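Local coordinates for CELL WALL surface anchor family protein (Streptococcus pneumoniae, PDB 2WW8) that serves as the adhesin of the pneumococcal pilus and probably attaches the bacterium to host cells, at residues Arg182-Ile193 with Thr709-Ile718. Residues are numbered along the deposited sequence; the frame is centred on the assembly and turned at random.
Sequences RVIPEGTLSKRI and TVRDFPIPKI
Thr709 brings its methyl CG2 near OE2 of Glu186 and over one face of the Arg711 guanidinium, a small apolar group beside an ion pair. Arg711 grips the Glu186 carboxylate side-on: NE gives OE1 a nearly straight bond of 2.8 Å (176°), while NH2 reaches the syn lone pair of OE2, also at 2.8 Å. Glu186 belongs to the type I turn Ile184–Gly187 of the hairpin of strands 171-184 and 187-196, which packs here on part of the GBS104-like, Ig-like region; a bend at chi2 brings its carboxylate to the arginine, whose CG lies against Ile184 CD1. At Asp712 it is the backbone that is used: Arg182, its chain extended, brings NH1 to 2.9 Å from Asp712 O in the carbonyl plane, though the hydrogen bond is bent, 130° at the hydrogen. NH1 also pairs with Asp153, and the Asp712 carboxylate with Arg697. Phe713 offers a ring face to Leu189, CD1 lying 4.1 Å from the centroid in a CH-pi contact, and its edge to Ser190 O. Pro714, which lacks an N-H, suits an apolar seam: CD packs on Leu189 CD1, but its buried O has no hydrogen-bond partner, only Lys191 methylenes against it (CB at 3.3 Å). Lys191 NZ, passing Ile715 CD1, forms an intramolecular isopeptide bond to Asn695 CG and has Thr698 as polar partner. Pro716 sits across the extended Lys191 chain and touches Ile193 CD1, which continues to Ile718 CG2 at 3.6 Å. Salt bridge, apolar middle and nearby covalent cross-link thus tie chain regions over 500 residues apart, consistent with an adhesin probably subject to pulling.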
loop_
_atom_site.group_PDB
_atom_site.type_symbol
_atom_site.label_atom_id
_atom_site.label_comp_id
_atom_site.label_asym_id
_atom_site.label_seq_id
_atom_site.Cartn_x
_atom_site.Cartn_y
_atom_site.Cartn_z
ATOM N N ARG A 182 2.444 -8.663 -1.600
ATOM C CA ARG A 182 2.202 -10.088 -1.699
ATOM C C ARG A 182 2.002 -10.704 -0.306
ATOM O O ARG A 182 2.846 -10.556 0.599
ATOM C CB ARG A 182 3.418 -10.737 -2.396
ATOM C CG ARG A 182 3.214 -12.200 -2.797
ATOM C CD ARG A 182 4.565 -12.800 -3.228
ATOM N NE ARG A 182 4.311 -14.080 -3.918
ATOM C CZ ARG A 182 5.236 -15.007 -4.171
ATOM N NH1 ARG A 182 6.465 -14.823 -3.724
ATOM N NH2 ARG A 182 4.926 -16.132 -4.803
ATOM N N VAL A 183 0.927 -11.476 -0.150
ATOM C CA VAL A 183 0.741 -12.299 1.044
ATOM C C VAL A 183 1.654 -13.537 0.984
ATOM O O VAL A 183 1.647 -14.263 -0.019
ATOM C CB VAL A 183 -0.733 -12.726 1.198
ATOM C CG1 VAL A 183 -0.940 -13.478 2.499
ATOM C CG2 VAL A 183 -1.659 -11.456 1.143
ATOM N N ILE A 184 2.393 -13.792 2.065
ATOM C CA ILE A 184 3.164 -14.995 2.202
ATOM C C ILE A 184 2.903 -15.672 3.538
ATOM O O ILE A 184 2.306 -15.060 4.443
ATOM C CB ILE A 184 4.694 -14.705 2.059
ATOM C CG1 ILE A 184 5.138 -13.631 3.066
ATOM C CG2 ILE A 184 4.981 -14.391 0.664
ATOM C CD1 ILE A 184 6.659 -13.402 3.141
ATOM N N PRO A 185 3.325 -16.940 3.674
ATOM C CA PRO A 185 2.993 -17.635 4.936
ATOM C C PRO A 185 3.599 -16.887 6.122
ATOM O O PRO A 185 3.029 -16.914 7.174
ATOM C CB PRO A 185 3.686 -19.003 4.768
ATOM C CG PRO A 185 3.580 -19.274 3.305
ATOM C CD PRO A 185 3.935 -17.862 2.695
ATOM N N GLU A 186 4.726 -16.194 5.943
ATOM C CA GLU A 186 5.393 -15.489 7.029
ATOM C C GLU A 186 4.866 -14.071 7.284
ATOM O O GLU A 186 5.309 -13.386 8.222
ATOM C CB GLU A 186 6.899 -15.470 6.772
ATOM C CG GLU A 186 7.532 -16.811 6.808
ATOM C CD GLU A 186 7.388 -17.584 5.475
ATOM O OE1 GLU A 186 7.009 -17.003 4.446
ATOM O OE2 GLU A 186 7.680 -18.796 5.483
ATOM N N GLY A 187 3.936 -13.596 6.453
ATOM C CA GLY A 187 3.413 -12.226 6.632
ATOM C C GLY A 187 3.124 -11.603 5.298
ATOM O O GLY A 187 2.311 -12.127 4.553
ATOM N N THR A 188 3.760 -10.484 4.982
ATOM C CA THR A 188 3.578 -9.903 3.656
ATOM C C THR A 188 4.931 -9.314 3.201
ATOM O O THR A 188 5.819 -9.059 4.023
ATOM C CB THR A 188 2.564 -8.743 3.715
ATOM O OG1 THR A 188 3.196 -7.656 4.388
ATOM C CG2 THR A 188 1.244 -9.134 4.459
ATOM N N LEU A 189 5.104 -9.119 1.895
ATOM C CA LEU A 189 6.252 -8.403 1.412
ATOM C C LEU A 189 5.752 -7.528 0.266
ATOM O O LEU A 189 4.635 -7.761 -0.252
ATOM C CB LEU A 189 7.451 -9.315 1.027
ATOM C CG LEU A 189 7.189 -10.452 0.028
ATOM C CD1 LEU A 189 7.018 -9.843 -1.374
ATOM C CD2 LEU A 189 8.315 -11.501 -0.028
ATOM N N SER A 190 6.560 -6.522 -0.098
ATOM C CA SER A 190 6.130 -5.589 -1.149
ATOM C C SER A 190 7.315 -4.934 -1.799
ATOM O O SER A 190 8.328 -4.709 -1.161
ATOM C CB SER A 190 5.116 -4.547 -0.644
ATOM O OG SER A 190 5.762 -3.497 0.078
ATOM N N LYS A 191 7.175 -4.617 -3.078
ATOM C CA LYS A 191 8.179 -3.895 -3.843
ATOM C C LYS A 191 7.491 -3.045 -4.894
ATOM O O LYS A 191 6.584 -3.518 -5.615
ATOM C CB LYS A 191 9.120 -4.862 -4.539
ATOM C CG LYS A 191 10.280 -4.065 -5.205
ATOM C CD LYS A 191 11.452 -4.980 -5.540
ATOM C CE LYS A 191 12.426 -4.162 -6.364
ATOM N NZ LYS A 191 13.382 -5.101 -6.986
ATOM N N ARG A 192 7.859 -1.769 -4.996
ATOM C CA ARG A 192 7.242 -0.909 -6.020
ATOM C C ARG A 192 8.126 0.299 -6.311
ATOM O O ARG A 192 9.005 0.637 -5.531
ATOM C CB ARG A 192 5.842 -0.434 -5.563
ATOM C CG ARG A 192 5.869 0.472 -4.322
ATOM C CD ARG A 192 4.574 1.229 -4.180
ATOM N NE ARG A 192 4.621 1.997 -2.922
ATOM C CZ ARG A 192 3.859 3.045 -2.637
ATOM N NH1 ARG A 192 2.944 3.413 -3.524
ATOM N NH2 ARG A 192 3.982 3.716 -1.483
ATOM N N ILE A 193 7.870 0.960 -7.426
ATOM C CA ILE A 193 8.347 2.326 -7.618
ATOM C C ILE A 193 7.309 3.124 -6.818
ATOM O O ILE A 193 6.103 2.980 -7.059
ATOM C CB ILE A 193 8.374 2.706 -9.135
ATOM C CG1 ILE A 193 9.465 1.927 -9.894
ATOM C CG2 ILE A 193 8.633 4.225 -9.316
ATOM C CD1 ILE A 193 9.171 1.809 -11.379
ATOM N N THR A 709 14.200 -21.771 2.250
ATOM C CA THR A 709 12.901 -21.095 2.219
ATOM C C THR A 709 13.113 -19.690 1.732
ATOM O O THR A 709 13.718 -18.888 2.428
ATOM C CB THR A 709 12.221 -21.086 3.604
ATOM O OG1 THR A 709 12.084 -22.451 3.968
ATOM C CG2 THR A 709 10.858 -20.464 3.525
ATOM N N VAL A 710 12.661 -19.427 0.505
ATOM C CA VAL A 710 12.906 -18.216 -0.216
ATOM C C VAL A 710 11.549 -17.758 -0.731
ATOM O O VAL A 710 10.770 -18.525 -1.325
ATOM C CB VAL A 710 13.806 -18.478 -1.426
ATOM C CG1 VAL A 710 14.390 -17.169 -1.837
ATOM C CG2 VAL A 710 14.916 -19.361 -1.013
ATOM N N ARG A 711 11.263 -16.493 -0.489
ATOM C CA ARG A 711 10.073 -15.864 -1.041
ATOM C C ARG A 711 10.459 -14.702 -1.988
ATOM O O ARG A 711 11.200 -13.829 -1.569
ATOM C CB ARG A 711 9.209 -15.277 0.094
ATOM C CG ARG A 711 8.995 -16.176 1.358
ATOM C CD ARG A 711 8.348 -17.455 0.921
ATOM N NE ARG A 711 7.888 -18.257 2.050
ATOM C CZ ARG A 711 7.817 -19.576 2.020
ATOM N NH1 ARG A 711 8.226 -20.234 0.939
ATOM N NH2 ARG A 711 7.372 -20.248 3.075
ATOM N N ASP A 712 9.925 -14.683 -3.210
ATOM C CA ASP A 712 10.132 -13.635 -4.189
ATOM C C ASP A 712 9.297 -12.376 -3.930
ATOM O O ASP A 712 8.127 -12.449 -3.603
ATOM C CB ASP A 712 9.841 -14.142 -5.615
ATOM C CG ASP A 712 10.932 -15.070 -6.108
ATOM O OD1 ASP A 712 12.023 -14.526 -6.377
ATOM O OD2 ASP A 712 10.749 -16.324 -6.123
ATOM N N PHE A 713 9.928 -11.227 -4.117
ATOM C CA PHE A 713 9.244 -9.946 -4.254
ATOM C C PHE A 713 8.784 -9.741 -5.710
ATOM O O PHE A 713 9.465 -10.170 -6.662
ATOM C CB PHE A 713 10.258 -8.806 -3.961
ATOM C CG PHE A 713 10.550 -8.620 -2.497
ATOM C CD1 PHE A 713 11.517 -9.379 -1.858
ATOM C CD2 PHE A 713 9.952 -7.564 -1.813
ATOM C CE1 PHE A 713 11.797 -9.150 -0.495
ATOM C CE2 PHE A 713 10.210 -7.315 -0.484
ATOM C CZ PHE A 713 11.146 -8.108 0.173
ATOM N N PRO A 714 7.693 -8.991 -5.912
ATOM C CA PRO A 714 7.329 -8.693 -7.306
ATOM C C PRO A 714 8.224 -7.567 -7.888
ATOM O O PRO A 714 8.867 -6.891 -7.090
ATOM C CB PRO A 714 5.881 -8.225 -7.172
ATOM C CG PRO A 714 5.819 -7.597 -5.808
ATOM C CD PRO A 714 6.758 -8.397 -4.936
ATOM N N ILE A 715 8.324 -7.383 -9.215
ATOM C CA ILE A 715 9.371 -6.524 -9.815
ATOM C C ILE A 715 8.847 -5.431 -10.800
ATOM O O ILE A 715 8.245 -5.774 -11.813
ATOM C CB ILE A 715 10.410 -7.373 -10.623
ATOM C CG1 ILE A 715 10.837 -8.636 -9.873
ATOM C CG2 ILE A 715 11.649 -6.550 -10.906
ATOM C CD1 ILE A 715 11.739 -8.270 -8.751
ATOM N N PRO A 716 9.113 -4.134 -10.537
ATOM C CA PRO A 716 8.786 -3.021 -11.425
ATOM C C PRO A 716 9.703 -2.968 -12.649
ATOM O O PRO A 716 10.757 -3.621 -12.678
ATOM C CB PRO A 716 9.111 -1.789 -10.566
ATOM C CG PRO A 716 8.998 -2.307 -9.115
ATOM C CD PRO A 716 9.704 -3.635 -9.265
ATOM N N LYS A 717 9.287 -2.165 -13.633
ATOM C CA LYS A 717 10.037 -2.041 -14.889
ATOM C C LYS A 717 10.102 -0.573 -15.270
ATOM O O LYS A 717 9.149 0.157 -14.977
ATOM C CB LYS A 717 9.333 -2.763 -16.044
ATOM C CG LYS A 717 9.383 -4.276 -15.904
ATOM C CD LYS A 717 8.120 -4.829 -15.300
ATOM C CE LYS A 717 8.103 -6.353 -15.479
ATOM N NZ LYS A 717 8.692 -7.035 -14.248
ATOM N N ILE A 718 11.179 -0.158 -15.941
ATOM C CA ILE A 718 11.263 1.221 -16.414
ATOM C C ILE A 718 11.854 1.186 -17.814
ATOM O O ILE A 718 12.582 0.229 -18.173
ATOM C CB ILE A 718 12.112 2.124 -15.480
ATOM C CG1 ILE A 718 13.549 1.589 -15.379
ATOM C CG2 ILE A 718 11.420 2.245 -14.094
ATOM C CD1 ILE A 718 14.508 2.496 -14.640
#